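Envelopment polyprotein (Bovine Schmallenberg virus BH80/Germany/2011, PDB 7A56) probably drives fusion of the viral envelope with a host-cell membrane through its Gc part, a class II fusion glycoprotein captured here in its trimeric postfusion form. Local coordinates at residues E76-A81 against T335-I340; K198-C203 against S331-I336; S213-L218 against L228-I233. All blocks are in the same frame, centred on the assembly; numbering follows the deposited sequence.

Contact 1: E76-A81 against T335-I340; sequences ESHIPA and TINYKI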
loop_
_atom_site.group_PDB
_atom_site.type_symbol
_atom_site.label_atom_id
_atom_site.label_comp_id
_atom_site.label_asym_id
_atom_site.label_seq_id
_atom_site.Cartn_x
_atom_site.Cartn_y
_atom_site.Cartn_z
ATOM N N GLU A 76 -6.941 -18.718 28.544
ATOM C CA GLU A 76 -7.011 -18.148 27.205
ATOM C C GLU A 76 -6.012 -17.006 27.107
ATOM O O GLU A 76 -5.838 -16.258 28.064
ATOM C CB GLU A 76 -8.432 -17.656 26.940
ATOM C CG GLU A 76 -8.677 -17.222 25.499
ATOM C CD GLU A 76 -8.495 -15.712 25.308
ATOM O OE1 GLU A 76 -9.012 -15.211 24.294
ATOM O OE2 GLU A 76 -7.875 -15.015 26.176
ATOM N N SER A 77 -5.379 -16.833 25.934
ATOM C CA SER A 77 -4.503 -15.678 25.753
ATOM C C SER A 77 -4.322 -15.497 24.245
ATOM O O SER A 77 -5.061 -16.077 23.432
ATOM C CB SER A 77 -3.176 -15.861 26.500
ATOM O OG SER A 77 -2.446 -14.644 26.585
ATOM N N HIS A 78 -3.338 -14.690 23.869
ATOM C CA HIS A 78 -3.082 -14.420 22.452
ATOM C C HIS A 78 -1.614 -14.075 22.277
ATOM O O HIS A 78 -0.947 -13.627 23.223
ATOM C CB HIS A 78 -3.939 -13.264 21.918
ATOM C CG HIS A 78 -3.951 -12.066 22.823
ATOM N ND1 HIS A 78 -4.970 -11.817 23.730
ATOM C CD2 HIS A 78 -3.043 -11.083 23.011
ATOM C CE1 HIS A 78 -4.691 -10.728 24.425
ATOM N NE2 HIS A 78 -3.528 -10.260 24.010
ATOM N N ILE A 79 -1.130 -14.206 21.030
ATOM C CA ILE A 79 0.255 -13.935 20.707
ATOM C C ILE A 79 0.306 -13.342 19.301
ATOM O O ILE A 79 -0.460 -13.785 18.434
ATOM C CB ILE A 79 1.132 -15.209 20.779
ATOM C CG1 ILE A 79 2.581 -14.937 20.372
ATOM C CG2 ILE A 79 0.572 -16.365 19.950
ATOM C CD1 ILE A 79 3.503 -16.116 20.648
ATOM N N PRO A 80 1.152 -12.331 19.061
ATOM C CA PRO A 80 1.265 -11.760 17.695
ATOM C C PRO A 80 1.644 -12.810 16.682
ATOM O O PRO A 80 2.505 -13.654 16.953
ATOM C CB PRO A 80 2.388 -10.722 17.833
ATOM C CG PRO A 80 2.259 -10.284 19.320
ATOM C CD PRO A 80 1.951 -11.575 20.059
ATOM N N ALA A 81 1.065 -12.701 15.468
ATOM C CA ALA A 81 1.436 -13.617 14.387
ATOM C C ALA A 81 2.755 -13.098 13.828
ATOM O O ALA A 81 2.785 -12.385 12.824
ATOM C CB ALA A 81 0.350 -13.692 13.317
ATOM N N THR A 335 -3.041 -11.602 14.841
ATOM C CA THR A 335 -3.034 -12.136 16.225
ATOM C C THR A 335 -3.466 -13.599 16.215
ATOM O O THR A 335 -4.503 -13.950 15.613
ATOM C CB THR A 335 -4.000 -11.339 17.110
ATOM O OG1 THR A 335 -3.700 -9.944 17.111
ATOM C CG2 THR A 335 -4.036 -11.930 18.608
ATOM N N ILE A 336 -2.721 -14.456 16.910
ATOM C CA ILE A 336 -3.141 -15.830 17.173
ATOM C C ILE A 336 -3.808 -15.886 18.553
ATOM O O ILE A 336 -3.159 -15.623 19.577
ATOM C CB ILE A 336 -1.955 -16.828 17.103
ATOM C CG1 ILE A 336 -1.153 -16.706 15.771
ATOM C CG2 ILE A 336 -2.437 -18.326 17.324
ATOM C CD1 ILE A 336 -1.967 -16.935 14.560
ATOM N N ASN A 337 -5.108 -16.205 18.587
ATOM C CA ASN A 337 -5.800 -16.475 19.850
ATOM C C ASN A 337 -5.703 -17.951 20.169
ATOM O O ASN A 337 -5.692 -18.786 19.254
ATOM C CB ASN A 337 -7.261 -16.027 19.733
ATOM C CG ASN A 337 -7.372 -14.562 19.482
ATOM O OD1 ASN A 337 -7.021 -13.773 20.341
ATOM N ND2 ASN A 337 -7.814 -14.169 18.291
ATOM N N TYR A 338 -5.644 -18.289 21.476
ATOM C CA TYR A 338 -5.612 -19.697 21.820
ATOM C C TYR A 338 -6.262 -19.908 23.188
ATOM O O TYR A 338 -6.227 -19.030 24.055
ATOM C CB TYR A 338 -4.184 -20.266 21.865
ATOM C CG TYR A 338 -3.183 -19.509 22.772
ATOM C CD1 TYR A 338 -3.050 -19.858 24.114
ATOM C CD2 TYR A 338 -2.376 -18.482 22.279
ATOM C CE1 TYR A 338 -2.143 -19.226 24.947
ATOM C CE2 TYR A 338 -1.423 -17.821 23.101
ATOM C CZ TYR A 338 -1.340 -18.222 24.476
ATOM O OH TYR A 338 -0.417 -17.634 25.329
ATOM N N LYS A 339 -6.818 -21.099 23.349
ATOM C CA LYS A 339 -7.468 -21.522 24.585
ATOM C C LYS A 339 -7.091 -22.965 24.861
ATOM O O LYS A 339 -7.147 -23.827 23.966
ATOM C CB LYS A 339 -8.997 -21.331 24.467
ATOM C CG LYS A 339 -9.809 -21.691 25.803
ATOM C CD LYS A 339 -11.280 -21.813 25.469
ATOM C CE LYS A 339 -12.137 -22.176 26.805
ATOM N NZ LYS A 339 -13.597 -22.170 26.460
ATOM N N ILE A 340 -6.708 -23.225 26.122
ATOM C CA ILE A 340 -6.245 -24.536 26.581
ATOM C C ILE A 340 -7.108 -24.935 27.782
ATOM O O ILE A 340 -7.292 -24.126 28.702
ATOM C CB ILE A 340 -4.760 -24.494 26.997
ATOM C CG1 ILE A 340 -3.844 -24.157 25.795
ATOM C CG2 ILE A 340 -4.336 -25.814 27.705
ATOM C CD1 ILE A 340 -2.542 -23.474 26.293
HETATM O O HOH W 1 -7.238 -13.139 23.469
HETATM O O HOH W 2 0.709 -15.292 24.604
#
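With chi1 at 54°, Tyr338 tucks its CG between its own backbone N and carbonyl carbon, and the ring is thereby laid back across the neighbouring strand over Ser77. Ser77 O sits over one face of the ring, offset toward its rim, and Ser77 CB comes 3.5 Å from Tyr338 OH. His78 takes a similar first torsion (46°) on the other face of the sheet, which turns its ring away from the partner strand, ND1 toward a water and NE2 to Asp229 of the third subunit. Its CB packs against Thr335 CG2 at 3.6 Å and against Asn337 OD1.

Ile79 and Ile336 run side by side, CG2 of Ile79 being 3.8 Å from CB of Ile336. The same CG2 meets the Tyr338 ring at its edge.

Four backbone bonds hold the register, two in each of the hydrogen-bonded pairs Ser77-Tyr338 and Ile79-Ile336; the shortest is Ile336 N to Ile79 O at 2.8 Å. Two waters bridge polar groups of the two strands. One lies in the plane of the His78 ring, 2.6 Å from ND1, and donates to Glu76 OE1 and Asn337 OD1; the other joins Tyr338 OH to His78 O, to which it donates at 2.7 Å.

Beyond this strand pair, Asn337 ND2 bonds to Asp229 of the adjacent strand, and Lys339 NZ reaches Thr60 O of the second subunit. The Tyr338 and Ile79 side chains pack on Ala87 and Ile104 instead. One face of the sheet therefore meets the other subunits and the other meets the protein's own core. The two hydrogen-bonded pairs establish antiparallel pairing, with which strand axes 4.6 Å apart at 157° agree, between inner strands of a five-stranded sheet in the beta-rich fold of a class II fusion protein.

Contact 2: K198-C203 against S331-I336; sequences KDVEVC and SSVGTI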
loop_
_atom_site.group_PDB
_atom_site.type_symbol
_atom_site.label_atom_id
_atom_site.label_comp_id
_atom_site.label_asym_id
_atom_site.label_seq_id
_atom_site.Cartn_x
_atom_site.Cartn_y
_atom_site.Cartn_z
ATOM N N LYS A 198 -0.841 -14.552 2.959
ATOM C CA LYS A 198 -0.070 -14.921 4.127
ATOM C C LYS A 198 0.120 -16.421 4.174
ATOM O O LYS A 198 -0.749 -17.195 3.760
ATOM C CB LYS A 198 -0.810 -14.496 5.408
ATOM C CG LYS A 198 -1.187 -13.049 5.378
ATOM C CD LYS A 198 -1.901 -12.694 6.636
ATOM C CE LYS A 198 -2.341 -11.268 6.495
ATOM N NZ LYS A 198 -3.723 -11.150 5.780
ATOM N N ASP A 199 1.279 -16.836 4.678
ATOM C CA ASP A 199 1.563 -18.239 4.931
ATOM C C ASP A 199 1.986 -18.340 6.403
ATOM O O ASP A 199 3.098 -17.914 6.754
ATOM C CB ASP A 199 2.655 -18.704 3.958
ATOM C CG ASP A 199 3.088 -20.160 4.179
ATOM O OD1 ASP A 199 2.505 -20.874 5.021
ATOM O OD2 ASP A 199 4.032 -20.602 3.490
ATOM N N VAL A 200 1.091 -18.862 7.260
ATOM C CA VAL A 200 1.293 -18.855 8.716
ATOM C C VAL A 200 1.159 -20.281 9.216
ATOM O O VAL A 200 0.170 -20.974 8.916
ATOM C CB VAL A 200 0.303 -17.921 9.455
ATOM C CG1 VAL A 200 0.479 -17.995 11.000
ATOM C CG2 VAL A 200 0.484 -16.495 8.982
ATOM N N GLU A 201 2.160 -20.721 9.969
ATOM C CA GLU A 201 2.105 -22.016 10.608
ATOM C C GLU A 201 2.299 -21.823 12.095
ATOM O O GLU A 201 3.222 -21.117 12.531
ATOM C CB GLU A 201 3.172 -22.933 10.020
ATOM C CG GLU A 201 3.211 -24.355 10.678
ATOM C CD GLU A 201 4.444 -25.128 10.211
ATOM O OE1 GLU A 201 5.521 -24.503 10.076
ATOM O OE2 GLU A 201 4.331 -26.329 9.948
ATOM N N VAL A 202 1.490 -22.533 12.884
ATOM C CA VAL A 202 1.558 -22.400 14.341
ATOM C C VAL A 202 1.646 -23.786 14.944
ATOM O O VAL A 202 1.138 -24.756 14.373
ATOM C CB VAL A 202 0.336 -21.651 14.917
ATOM C CG1 VAL A 202 0.236 -20.257 14.306
ATOM C CG2 VAL A 202 -0.921 -22.458 14.712
ATOM N N CYS A 203 2.368 -23.899 16.074
ATOM C CA CYS A 203 2.632 -25.195 16.680
ATOM C C CYS A 203 2.268 -25.168 18.158
ATOM O O CYS A 203 2.370 -24.138 18.824
ATOM C CB CYS A 203 4.120 -25.649 16.614
ATOM S SG CYS A 203 4.768 -25.698 14.896
ATOM N N SER A 331 6.778 -8.112 9.692
ATOM C CA SER A 331 6.718 -8.199 11.128
ATOM C C SER A 331 5.392 -8.917 11.492
ATOM O O SER A 331 5.180 -10.051 11.069
ATOM C CB SER A 331 6.887 -6.805 11.716
ATOM O OG SER A 331 6.055 -5.819 11.097
ATOM N N SER A 332 4.460 -8.282 12.191
ATOM C CA SER A 332 3.197 -8.958 12.546
ATOM C C SER A 332 2.239 -9.043 11.364
ATOM O O SER A 332 2.042 -8.062 10.666
ATOM C CB SER A 332 2.462 -8.210 13.654
ATOM O OG SER A 332 1.322 -8.971 14.053
ATOM N N VAL A 333 1.578 -10.193 11.175
ATOM C CA VAL A 333 0.444 -10.256 10.224
ATOM C C VAL A 333 -0.895 -10.422 10.934
ATOM O O VAL A 333 -1.919 -10.679 10.274
ATOM C CB VAL A 333 0.636 -11.377 9.174
ATOM C CG1 VAL A 333 1.955 -11.162 8.374
ATOM C CG2 VAL A 333 0.706 -12.724 9.879
ATOM N N GLY A 334 -0.929 -10.300 12.253
ATOM C CA GLY A 334 -2.198 -10.444 12.898
ATOM C C GLY A 334 -2.005 -10.943 14.329
ATOM O O GLY A 334 -0.950 -10.737 14.929
ATOM N N THR A 335 -3.041 -11.602 14.841
ATOM C CA THR A 335 -3.034 -12.136 16.225
ATOM C C THR A 335 -3.466 -13.599 16.215
ATOM O O THR A 335 -4.503 -13.950 15.613
ATOM C CB THR A 335 -4.000 -11.339 17.110
ATOM O OG1 THR A 335 -3.700 -9.944 17.111
ATOM C CG2 THR A 335 -4.036 -11.930 18.608
ATOM N N ILE A 336 -2.721 -14.456 16.910
ATOM C CA ILE A 336 -3.141 -15.830 17.173
ATOM C C ILE A 336 -3.808 -15.886 18.553
ATOM O O ILE A 336 -3.159 -15.623 19.577
ATOM C CB ILE A 336 -1.955 -16.828 17.103
ATOM C CG1 ILE A 336 -1.153 -16.706 15.771
ATOM C CG2 ILE A 336 -2.437 -18.326 17.324
ATOM C CD1 ILE A 336 -1.967 -16.935 14.560
#
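Lys198 lays its aliphatic chain along Val333, the two side chains running past one another head to tail, with CD of Lys198 3.8 Å from CB of Val333. The lysine runs extended as far as CE and bends only at chi4 (87°), which turns NZ toward Ile233 O, its hydrogen-bond acceptor.

The close packing is made by three apolar approaches, that of the lysine being the first. Next to it, Val200 CG2 meets Val333 CG2 at 3.9 Å. Val333 serves both neighbours with different atoms: its CB takes the lysine, while CG2, placed between the backbone N and the carbonyl carbon, takes the valine. Farther along, Val202 and Ile336 reach toward each other tip to tip, CG1 of the valine lying 4.0 Å from CD1 of the isoleucine. The loose part lies between these two groups, where the same CD1 only grazes Val200 CG1, at 4.4 Å.

The opposite side of strand 198-203 is more polar and partly exposed. Asp199 and Glu201 have no part in the packing and instead form salt bridges with Arg108. On the other segment, Ser332 OG accepts from Gly334 N at 3.2 Å, forming an ST turn at 332-334. Ser332 and the partly exposed Thr335 also bond to the third subunit, through its Thr232 O and Gln231 respectively.

The backbones stay well apart, the nearest CA atoms, those of Lys198 and Val333, being 7.7 Å from each other, and the 206 Å² buried comes largely from side chains. Strand 197-206 is thus packed against strand 335-343 and the turn leading into it. The chemistry implies adhesion by hydrophobic contact and shape, with polar groups satisfied at the margins: the lysine contributes methylenes to the interface and spends its ammonium on a carbonyl beyond it.

Contact 3: S213-L218 against L228-I233; sequences STVDVL and LDIQTI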
loop_
_atom_site.group_PDB
_atom_site.type_symbol
_atom_site.label_atom_id
_atom_site.label_comp_id
_atom_site.label_asym_id
_atom_site.label_seq_id
_atom_site.Cartn_x
_atom_site.Cartn_y
_atom_site.Cartn_z
ATOM N N SER A 213 0.382 -26.817 12.420
ATOM C CA SER A 213 -0.550 -26.743 11.293
ATOM C C SER A 213 -0.530 -25.345 10.698
ATOM O O SER A 213 -0.347 -24.344 11.425
ATOM C CB SER A 213 -1.977 -27.092 11.784
ATOM O OG SER A 213 -2.892 -26.929 10.717
ATOM N N THR A 214 -0.745 -25.263 9.374
ATOM C CA THR A 214 -0.994 -23.943 8.810
ATOM C C THR A 214 -2.340 -23.484 9.368
ATOM O O THR A 214 -3.173 -24.308 9.755
ATOM C CB THR A 214 -0.983 -23.965 7.256
ATOM O OG1 THR A 214 -1.832 -24.993 6.795
ATOM C CG2 THR A 214 0.361 -24.321 6.752
ATOM N N VAL A 215 -2.514 -22.175 9.493
ATOM C CA VAL A 215 -3.758 -21.609 9.990
ATOM C C VAL A 215 -4.129 -20.451 9.068
ATOM O O VAL A 215 -3.278 -19.624 8.737
ATOM C CB VAL A 215 -3.631 -21.154 11.465
ATOM C CG1 VAL A 215 -2.620 -20.041 11.637
ATOM C CG2 VAL A 215 -4.997 -20.764 12.062
ATOM N N ASP A 216 -5.377 -20.410 8.623
ATOM C CA ASP A 216 -5.840 -19.237 7.895
ATOM C C ASP A 216 -7.173 -18.773 8.462
ATOM O O ASP A 216 -7.813 -19.469 9.271
ATOM C CB ASP A 216 -5.928 -19.477 6.383
ATOM C CG ASP A 216 -6.774 -20.625 6.026
ATOM O OD1 ASP A 216 -7.949 -20.659 6.471
ATOM O OD2 ASP A 216 -6.255 -21.490 5.279
ATOM N N VAL A 217 -7.556 -17.566 8.047
ATOM C CA VAL A 217 -8.558 -16.777 8.777
ATOM C C VAL A 217 -9.948 -17.422 8.734
ATOM O O VAL A 217 -10.723 -17.277 9.687
ATOM C CB VAL A 217 -8.553 -15.326 8.231
ATOM C CG1 VAL A 217 -9.040 -15.280 6.788
ATOM C CG2 VAL A 217 -9.485 -14.357 9.074
ATOM N N LEU A 218 -10.294 -18.183 7.679
ATOM C CA LEU A 218 -11.624 -18.822 7.679
ATOM C C LEU A 218 -11.711 -20.083 8.514
ATOM O O LEU A 218 -12.846 -20.541 8.803
ATOM C CB LEU A 218 -12.085 -19.179 6.231
ATOM C CG LEU A 218 -12.417 -18.040 5.241
ATOM C CD1 LEU A 218 -12.920 -18.645 3.906
ATOM C CD2 LEU A 218 -13.523 -17.203 5.834
ATOM N N LEU A 228 -7.168 -22.752 18.452
ATOM C CA LEU A 228 -6.419 -21.573 18.071
ATOM C C LEU A 228 -7.070 -20.951 16.840
ATOM O O LEU A 228 -7.711 -21.646 16.048
ATOM C CB LEU A 228 -4.933 -21.887 17.730
ATOM C CG LEU A 228 -4.076 -22.708 18.715
ATOM C CD1 LEU A 228 -4.184 -24.151 18.272
ATOM C CD2 LEU A 228 -2.615 -22.220 18.714
ATOM N N ASP A 229 -6.967 -19.622 16.708
ATOM C CA ASP A 229 -7.403 -18.978 15.443
ATOM C C ASP A 229 -6.454 -17.836 15.109
ATOM O O ASP A 229 -5.768 -17.280 15.985
ATOM C CB ASP A 229 -8.874 -18.489 15.471
ATOM C CG ASP A 229 -9.134 -17.283 16.405
ATOM O OD1 ASP A 229 -8.598 -16.184 16.176
ATOM O OD2 ASP A 229 -9.933 -17.419 17.389
ATOM N N ILE A 230 -6.400 -17.448 13.819
ATOM C CA ILE A 230 -5.745 -16.190 13.480
ATOM C C ILE A 230 -6.800 -15.123 13.164
ATOM O O ILE A 230 -7.791 -15.384 12.470
ATOM C CB ILE A 230 -4.763 -16.384 12.310
ATOM C CG1 ILE A 230 -4.026 -15.079 12.077
ATOM C CG2 ILE A 230 -5.539 -16.880 11.071
ATOM C CD1 ILE A 230 -2.830 -15.244 11.004
ATOM N N GLN A 231 -6.629 -13.931 13.725
ATOM C CA GLN A 231 -7.362 -12.745 13.317
ATOM C C GLN A 231 -6.395 -11.852 12.531
ATOM O O GLN A 231 -5.242 -11.650 12.942
ATOM C CB GLN A 231 -7.916 -12.010 14.559
ATOM C CG GLN A 231 -8.885 -12.852 15.364
ATOM C CD GLN A 231 -10.078 -13.314 14.540
ATOM O OE1 GLN A 231 -10.731 -12.493 13.839
ATOM N NE2 GLN A 231 -10.372 -14.637 14.600
ATOM N N THR A 232 -6.832 -11.361 11.385
ATOM C CA THR A 232 -5.904 -10.632 10.540
ATOM C C THR A 232 -6.668 -9.628 9.688
ATOM O O THR A 232 -7.881 -9.429 9.848
ATOM C CB THR A 232 -5.104 -11.630 9.683
ATOM O OG1 THR A 232 -4.117 -10.925 8.864
ATOM C CG2 THR A 232 -6.081 -12.372 8.763
ATOM N N ILE A 233 -5.938 -9.005 8.734
ATOM C CA ILE A 233 -6.514 -8.049 7.818
ATOM C C ILE A 233 -5.770 -8.253 6.496
ATOM O O ILE A 233 -4.604 -8.638 6.485
ATOM C CB ILE A 233 -6.352 -6.600 8.360
ATOM C CG1 ILE A 233 -7.191 -6.388 9.640
ATOM C CG2 ILE A 233 -6.755 -5.469 7.345
ATOM C CD1 ILE A 233 -6.860 -5.119 10.345
HETATM O O HOH W 3 -8.267 -19.127 12.161
HETATM O O HOH W 4 -9.966 -16.994 12.195
#
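Ile230 pushes its CG2 methyl against the backbone of 216-217, 3.6 Å from Asp216 C and almost as close to Val217 N. This methyl stands between the isoleucine's own backbone N and carbonyl carbon, while CG1 runs anti to the N (chi1 -175°). On one flank Val215 crosses it obliquely, the two CG2 atoms being 4.0 Å apart. On the other flank Val217 meets Thr232 at about a right angle, with CB of Val217 3.9 Å from CG2 of Thr232. The threonine thus offers its methyl here, its hydroxyl being bonded to Val333 O.

Direct backbone pairing is replaced by two waters. One accepts from Ile230 N at 3.0 Å and donates to Asp216 O; the other donates to Ile230 O at 2.7 Å and also to Val217 O. Both polar backbone groups of Ile230 are therefore satisfied although the chains are too far apart to bond directly. Within 228-233, Gln231 NE2 donates to Asp229 OD1 from above the carboxylate plane at 2.8 Å, and Asp229 OD2 binds Thr58 of the second subunit.

The segment 213-218 continues on from strand 209-214 and runs alongside the edge of strand 226-231, which is paired on its far edge with strand 335-343. Val215 also packs on Val200 and Val202 of strand 197-206, and Val217 on Pro80 of the second subunit.

Overall arrangement
All three contacts are largely buried, yet their chemistry follows their place in the fold. Contact 1 is side-by-side strand pairing within one sheet and rests on backbone hydrogen bonds; contact 2 joins separate strands by apolar side chains; contact 3, the one with an exposed touching residue, mixes methyl packing with water bridges. Contacts 1 and 2 share Thr335 and Ile336, and strand 226-231 of contact 3 pairs with strand 335-343 through Thr335 O to Gln231 N and Asn337 N to Asp229 O. Contacts 2 and 3 are linked by the neighbouring strands 197-206 and 209-214, Val200 bonding through its backbone to Val215. Contact 2 borders one other subunit, contacts 1 and 3 both.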